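Local coordinates for phospho-furanose lactonase (PDB 3OVG), which hydrolyses phosphorylated furanose lactones such as D-xylono-1,4-lactone 5-phosphate to the open-chain acids, using two zinc ions per subunit, at residues G63-T68 and G92-M97; I22-D27 and L271-G276; M69-V74 and K105-Y110. All blocks are in the same frame, centred on the assembly; numbering follows the deposited sequence.

Interaction 1. Residues G63-T68 and G92-M97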
# COMPACT_ATOMS: atom_id res chain seq x y z
N GLY A 63 6.53 -39.24 16.64
CA GLY A 63 7.61 -38.28 16.74
C GLY A 63 8.07 -38.20 18.18
O GLY A 63 7.30 -38.55 19.09
N SER A 64 9.30 -37.73 18.39
CA SER A 64 9.81 -37.42 19.73
C SER A 64 10.35 -36.00 19.84
O SER A 64 10.06 -35.28 20.79
CB SER A 64 10.97 -38.38 20.11
OG SER A 64 10.52 -39.70 20.37
N THR A 65 11.19 -35.60 18.89
CA THR A 65 11.91 -34.35 19.09
C THR A 65 11.52 -33.23 18.12
O THR A 65 11.41 -33.44 16.92
CB THR A 65 13.44 -34.59 19.07
OG1 THR A 65 13.79 -35.51 20.11
CG2 THR A 65 14.16 -33.28 19.29
N ILE A 66 11.33 -32.03 18.64
CA ILE A 66 11.13 -30.88 17.77
C ILE A 66 12.17 -29.80 18.04
O ILE A 66 12.34 -29.37 19.17
CB ILE A 66 9.68 -30.32 17.88
CG1 ILE A 66 8.71 -31.34 17.30
CG2 ILE A 66 9.54 -29.00 17.13
CD1 ILE A 66 7.27 -31.12 17.69
N VAL A 67 12.91 -29.41 17.00
CA VAL A 67 13.85 -28.30 17.11
C VAL A 67 13.15 -26.97 16.72
O VAL A 67 12.84 -26.72 15.55
CB VAL A 67 15.07 -28.52 16.20
CG1 VAL A 67 16.16 -27.46 16.45
CG2 VAL A 67 15.64 -29.95 16.40
N THR A 68 12.93 -26.10 17.68
CA THR A 68 12.28 -24.84 17.40
C THR A 68 13.31 -23.78 16.99
O THR A 68 14.14 -23.35 17.79
CB THR A 68 11.42 -24.37 18.60
OG1 THR A 68 12.24 -24.24 19.76
CG2 THR A 68 10.33 -25.42 18.90
N GLY A 92 7.72 -38.50 26.34
CA GLY A 92 8.91 -38.74 25.54
C GLY A 92 9.26 -37.62 24.56
O GLY A 92 10.15 -37.81 23.72
N GLY A 93 8.60 -36.47 24.67
CA GLY A 93 8.85 -35.35 23.77
C GLY A 93 10.09 -34.56 24.19
O GLY A 93 10.32 -34.38 25.38
N ASN A 94 10.89 -34.10 23.21
CA ASN A 94 12.04 -33.24 23.50
C ASN A 94 11.98 -31.95 22.70
O ASN A 94 11.53 -31.95 21.53
CB ASN A 94 13.38 -33.90 23.15
CG ASN A 94 13.59 -35.27 23.83
OD1 ASN A 94 13.53 -36.32 23.17
ND2 ASN A 94 13.84 -35.25 25.14
N VAL A 95 12.45 -30.86 23.30
CA VAL A 95 12.58 -29.58 22.59
C VAL A 95 14.03 -29.07 22.60
O VAL A 95 14.73 -29.05 23.63
CB VAL A 95 11.67 -28.53 23.19
CG1 VAL A 95 11.87 -27.18 22.47
CG2 VAL A 95 10.20 -28.99 23.11
N ILE A 96 14.50 -28.66 21.42
CA ILE A 96 15.82 -28.07 21.31
C ILE A 96 15.61 -26.65 20.83
O ILE A 96 14.93 -26.43 19.83
CB ILE A 96 16.70 -28.85 20.35
CG1 ILE A 96 17.02 -30.24 20.94
CG2 ILE A 96 18.00 -28.05 20.07
CD1 ILE A 96 17.88 -31.10 19.99
N MSE A 97 16.15 -25.68 21.55
CA MSE A 97 15.93 -24.30 21.17
C MSE A 97 17.21 -23.70 20.58
O MSE A 97 18.28 -24.29 20.73
CB MSE A 97 15.43 -23.48 22.37
CG MSE A 97 13.97 -23.81 22.71
SE MSE A 97 13.42 -22.60 24.17
CE MSE A 97 13.01 -20.96 23.14
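T65 pairs with N94, I66 with V95 and V67 with I96 where the strands 63-68 and 94-97 run side by side, their short axes 20° from parallel. The backbone bonds alternate as in any parallel ladder. S64 O receives N94 N at 2.8 Å, and I66 turns both its backbone N and O to this strand, bonding to N94 O at 2.9 Å and I96 N at 3.2 Å. T68 N closes the series on I96 O at 3.0 Å.

T65 illustrates the side-chain fit. T65 CB lies 4.1 Å from N94 CB. There it branches: T65 OG1, anti to the carbonyl carbon (chi1 -59°), passes 3.5 Å from N94 CB and is hydrogen-bonded to L20 O, whereas the methyl T65 CG2 rests 3.7 Å from N94 O. A threonine thus serves a buried strand twice, with a polar branch for a neighbouring carbonyl and an apolar one for packing. Farther along the same face, V67 CG1 meets I96 CG2 at 4.1 Å. The beta-branched I66 and V95 point to the other face, where both touch F55 of helix 48-60. At the start, G92 takes the positive phi needed for the Schellman motif that ends helix 78-88. Strand, helix and parallel strand form a beta-alpha-beta crossover, the repeating element of the TIM-barrel fold of the phosphotriesterase family.

Interaction 2. Residues I22-D27 and L271-G276. With ZN (zinc ion), chain G.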
# COMPACT_ATOMS: atom_id res chain seq x y z
N ILE A 22 12.45 -39.91 16.31
CA ILE A 22 12.02 -39.18 15.13
C ILE A 22 12.01 -37.66 15.43
O ILE A 22 11.40 -37.20 16.41
CB ILE A 22 10.65 -39.63 14.64
CG1 ILE A 22 10.72 -41.11 14.19
CG2 ILE A 22 10.17 -38.70 13.55
CD1 ILE A 22 9.42 -41.66 13.51
N THR A 23 12.73 -36.91 14.61
CA THR A 23 12.96 -35.50 14.87
C THR A 23 12.55 -34.62 13.71
O THR A 23 12.95 -34.81 12.56
CB THR A 23 14.47 -35.21 15.18
OG1 THR A 23 14.91 -36.06 16.24
CG2 THR A 23 14.68 -33.74 15.56
N ASP A 24 11.75 -33.63 14.06
CA ASP A 24 11.33 -32.57 13.17
C ASP A 24 12.40 -31.51 13.36
O ASP A 24 12.49 -30.91 14.43
CB ASP A 24 9.98 -32.10 13.69
CG ASP A 24 9.51 -30.81 13.07
OD1 ASP A 24 10.22 -30.19 12.23
OD2 ASP A 24 8.37 -30.44 13.43
N CYS A 25 13.20 -31.27 12.32
CA CYS A 25 14.44 -30.50 12.47
C CYS A 25 14.31 -28.98 12.34
O CYS A 25 15.30 -28.27 12.50
CB CYS A 25 15.53 -31.01 11.52
SG CYS A 25 16.18 -32.63 12.07
N HIS A 26 13.10 -28.49 12.10
CA HIS A 26 12.88 -27.06 11.97
C HIS A 26 11.40 -26.74 12.07
O HIS A 26 10.64 -27.02 11.16
CB HIS A 26 13.49 -26.55 10.66
CG HIS A 26 13.35 -25.07 10.44
ND1 HIS A 26 14.28 -24.33 9.74
CD2 HIS A 26 12.38 -24.20 10.82
CE1 HIS A 26 13.88 -23.07 9.68
NE2 HIS A 26 12.73 -22.97 10.33
N ASP A 27 10.99 -26.17 13.20
CA ASP A 27 9.58 -25.91 13.41
C ASP A 27 9.37 -24.85 14.48
O ASP A 27 10.34 -24.27 14.98
CB ASP A 27 8.85 -27.21 13.75
CG ASP A 27 7.54 -27.33 13.00
OD1 ASP A 27 6.83 -26.31 12.93
OD2 ASP A 27 7.23 -28.42 12.48
N LEU A 271 14.04 -33.70 7.60
CA LEU A 271 12.70 -33.21 7.28
C LEU A 271 12.20 -32.30 8.40
O LEU A 271 12.75 -32.30 9.50
CB LEU A 271 11.73 -34.37 7.08
CG LEU A 271 11.66 -35.04 5.70
CD1 LEU A 271 10.56 -36.09 5.71
CD2 LEU A 271 11.37 -33.97 4.64
N SER A 272 11.16 -31.53 8.11
CA SER A 272 10.64 -30.49 8.99
C SER A 272 9.31 -30.03 8.39
O SER A 272 9.04 -30.29 7.22
CB SER A 272 11.59 -29.31 9.06
OG SER A 272 11.70 -28.66 7.81
N LEU A 273 8.48 -29.38 9.19
CA LEU A 273 7.27 -28.75 8.67
C LEU A 273 7.47 -27.21 8.58
O LEU A 273 6.83 -26.52 7.76
CB LEU A 273 6.05 -29.12 9.53
CG LEU A 273 5.38 -30.44 9.15
CD1 LEU A 273 5.54 -30.64 7.65
CD2 LEU A 273 5.94 -31.62 9.88
N ASP A 274 8.39 -26.67 9.38
CA ASP A 274 8.53 -25.23 9.46
C ASP A 274 7.14 -24.58 9.55
O ASP A 274 6.79 -23.71 8.73
CB ASP A 274 9.30 -24.69 8.23
CG ASP A 274 9.56 -23.18 8.36
OD1 ASP A 274 9.64 -22.73 9.50
OD2 ASP A 274 9.66 -22.47 7.35
N ALA A 275 6.34 -24.99 10.54
CA ALA A 275 4.98 -24.49 10.69
C ALA A 275 5.01 -23.16 11.44
O ALA A 275 4.64 -23.06 12.62
CB ALA A 275 4.12 -25.53 11.43
N GLY A 276 5.47 -22.12 10.75
CA GLY A 276 5.77 -20.85 11.40
C GLY A 276 4.75 -19.75 11.14
O GLY A 276 5.05 -18.57 11.36
ZN ZN G . 11.06 -21.26 10.36
O HOH W 1 14.30 -35.23 10.05
O HOH W 2 10.97 -20.55 8.12
O HOH W 3 9.44 -19.35 10.30
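H26 and D274 converge on one zinc ion, which H26 NE2 binds at 2.4 Å and D274 OD1 at 2.2 Å. With CG anti to the backbone N (chi1 -179°), the imidazole extends alongside the D274 carboxylate, their planes 63° apart. The other ring nitrogen, ND1, is hydrogen-bonded to S215 OG, a second-shell contact that, with the metal bond, helps fix the ring's rotation. H28, the carbamate of K155 and waters 2 and 3 complete the coordination of this zinc.

Backbone bonds tie the two segments: D274 N to H26 O at 2.9 Å, directly between the metal ligands, and, farther back, C25 N to L271 O, nearly straight at 3.0 Å. This is the seam of the TIM barrel, where the strand 22-25 meets the end of the strand 269-271. Water 1 extends the seam, accepting from L271 N and lying 2.9 Å from T23 O, to which it probably donates. S272 is small enough for its CB to sit 3.2 Å from H26 O, while its hydroxyl is hydrogen-bonded to F239 O. D27 OD1 receives A275 N at 2.8 Å from above the carboxylate plane, 50° out of it, just where A275 centres an inverse gamma turn.

Interaction 3. Residues M69-V74 and K105-Y110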
# COMPACT_ATOMS: atom_id res chain seq x y z
N MSE A 69 13.25 -23.35 15.73
CA MSE A 69 14.30 -22.53 15.16
C MSE A 69 14.07 -21.00 15.26
O MSE A 69 14.11 -20.29 14.27
CB MSE A 69 14.56 -22.95 13.70
CG MSE A 69 15.17 -24.38 13.56
SE MSE A 69 16.89 -24.59 14.54
CE MSE A 69 17.77 -22.85 14.10
N ASP A 70 13.85 -20.49 16.46
CA ASP A 70 13.70 -19.05 16.63
C ASP A 70 14.95 -18.43 17.27
O ASP A 70 15.26 -18.72 18.42
CB ASP A 70 12.50 -18.78 17.49
CG ASP A 70 11.31 -19.69 17.12
OD1 ASP A 70 11.18 -20.78 17.75
OD2 ASP A 70 10.54 -19.31 16.22
N PRO A 71 15.67 -17.58 16.54
CA PRO A 71 16.82 -16.96 17.20
C PRO A 71 16.28 -15.94 18.20
O PRO A 71 15.13 -15.52 18.12
CB PRO A 71 17.53 -16.22 16.06
CG PRO A 71 16.50 -16.10 14.92
CD PRO A 71 15.27 -16.90 15.30
N PRO A 72 17.11 -15.52 19.15
CA PRO A 72 16.61 -14.70 20.28
C PRO A 72 15.75 -13.50 19.86
O PRO A 72 14.72 -13.23 20.48
CB PRO A 72 17.90 -14.16 20.93
CG PRO A 72 19.03 -14.92 20.34
CD PRO A 72 18.53 -15.85 19.26
N ASN A 73 16.18 -12.78 18.82
CA ASN A 73 15.56 -11.49 18.51
C ASN A 73 14.39 -11.58 17.55
O ASN A 73 13.79 -10.58 17.23
CB ASN A 73 16.60 -10.53 17.94
CG ASN A 73 17.77 -10.31 18.89
OD1 ASN A 73 17.60 -9.82 20.02
ND2 ASN A 73 18.95 -10.68 18.45
N VAL A 74 14.08 -12.79 17.08
CA VAL A 74 12.98 -12.95 16.14
C VAL A 74 11.96 -13.97 16.68
O VAL A 74 11.98 -15.13 16.31
CB VAL A 74 13.51 -13.26 14.73
CG1 VAL A 74 12.37 -13.40 13.72
CG2 VAL A 74 14.43 -12.13 14.29
N LYS A 105 17.44 -8.92 6.99
CA LYS A 105 16.22 -8.15 6.84
C LYS A 105 15.55 -7.90 8.18
O LYS A 105 14.85 -6.89 8.33
CB LYS A 105 15.21 -8.90 5.95
CG LYS A 105 13.98 -8.05 5.56
CD LYS A 105 12.89 -8.90 4.82
CE LYS A 105 11.76 -7.99 4.29
NZ LYS A 105 11.00 -8.56 3.14
N PHE A 106 15.73 -8.82 9.12
CA PHE A 106 15.10 -8.73 10.44
C PHE A 106 15.91 -7.97 11.49
O PHE A 106 15.55 -7.99 12.67
CB PHE A 106 14.73 -10.11 10.97
CG PHE A 106 13.69 -10.80 10.16
CD1 PHE A 106 12.65 -10.08 9.60
CD2 PHE A 106 13.73 -12.16 9.96
CE1 PHE A 106 11.67 -10.71 8.84
CE2 PHE A 106 12.76 -12.81 9.22
CZ PHE A 106 11.72 -12.08 8.65
N TYR A 107 16.99 -7.32 11.07
CA TYR A 107 17.81 -6.52 11.97
C TYR A 107 18.11 -5.14 11.38
O TYR A 107 18.57 -5.02 10.25
CB TYR A 107 19.15 -7.22 12.26
CG TYR A 107 18.94 -8.57 12.87
CD1 TYR A 107 18.79 -9.67 12.06
CD2 TYR A 107 18.84 -8.74 14.25
CE1 TYR A 107 18.57 -10.89 12.59
CE2 TYR A 107 18.60 -9.97 14.80
CZ TYR A 107 18.48 -11.05 13.94
OH TYR A 107 18.26 -12.33 14.40
N ASP A 108 17.87 -4.09 12.15
CA ASP A 108 18.21 -2.75 11.68
C ASP A 108 19.68 -2.67 11.25
O ASP A 108 20.58 -2.82 12.07
CB ASP A 108 17.98 -1.75 12.81
CG ASP A 108 18.08 -0.34 12.33
OD1 ASP A 108 19.19 0.06 11.91
OD2 ASP A 108 17.04 0.34 12.32
N LYS A 109 19.94 -2.39 9.97
CA LYS A 109 21.32 -2.44 9.48
C LYS A 109 22.20 -1.32 9.99
O LYS A 109 23.41 -1.38 9.84
CB LYS A 109 21.38 -2.43 7.96
CG LYS A 109 21.11 -1.07 7.36
CD LYS A 109 21.36 -1.08 5.83
CE LYS A 109 20.35 -0.20 5.12
NZ LYS A 109 20.95 0.42 3.90
N TYR A 110 21.60 -0.31 10.58
CA TYR A 110 22.40 0.81 11.05
C TYR A 110 22.80 0.67 12.50
O TYR A 110 23.92 0.98 12.88
CB TYR A 110 21.65 2.14 10.85
CG TYR A 110 21.25 2.44 9.42
CD1 TYR A 110 22.19 2.95 8.50
CD2 TYR A 110 19.95 2.20 8.98
CE1 TYR A 110 21.84 3.23 7.18
CE2 TYR A 110 19.59 2.48 7.64
CZ TYR A 110 20.55 2.99 6.76
OH TYR A 110 20.20 3.26 5.45
O HOH W 4 18.74 -12.94 17.07
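V74 packs against both F106 and Y107, joining two of the loops that follow the strands of the TIM barrel at its catalytic end. The first loop makes a type I beta turn from P71 to V74, closed by V74 N bonding to P71 O; the second leaves a 3-10 segment at F106. The inner part is closely packed and mostly apolar. V74 CG2 approaches F106 CB at 3.9 Å, and the other methyl, CG1, standing anti to the backbone N (chi1 -179°), comes 4.2 Å from F106 CD2. The two side chains cross at about a right angle, and the fork of the valine puts CG2 at the base of the phenylalanine and CG1 obliquely beside its ring. V74 CG2 also touches the end of Y107, 3.8 Å from its OH, where P71 CG adds a further contact at 4.2 Å. Short, branched valine and rigid proline suit so confined a place, and P35 of helix 35-39 packs on both V74 and F106.

Toward N73, which is partly exposed, the contact is looser and wetter. The asparagine meets the edge of the Y107 ring, its amide plane 88° from the ring's, with N73 CB 3.8 Å from Y107 CE2. A tyrosine is useful here because its ring packs against the valine while its hydroxyl serves polar partners: Y107 OH is hydrogen-bonded to H102 N as well as to water. Farther out, D108 OD2 accepts from G34 N of the second subunit, so this loop also reaches the oligomer interface. Between the two loops sits water 4, 2.8 Å from Y107 OH, which accepts a hydrogen from N73 N at 3.1 Å.

From the N terminus the chain first lays down 22-27, whose partner 271-276 arrives 244 residues later; interaction 2 therefore closes the longest loop, joining the first barrel strand to the end of the last. Interactions 1 and 3 both lie within that span. They cross each other: 63-68 runs directly into 69-74, and their partners 92-97 and 105-110 follow in the same order. Interaction 1 ties neighbouring strands of the barrel wall, while interaction 3 ties the loops that leave those strands. T65 O and D24 N link interaction 2 to interaction 1 along the barrel wall, while D27 O and M69 N, a probable hydrogen bond, link it to interaction 3 near the zinc site.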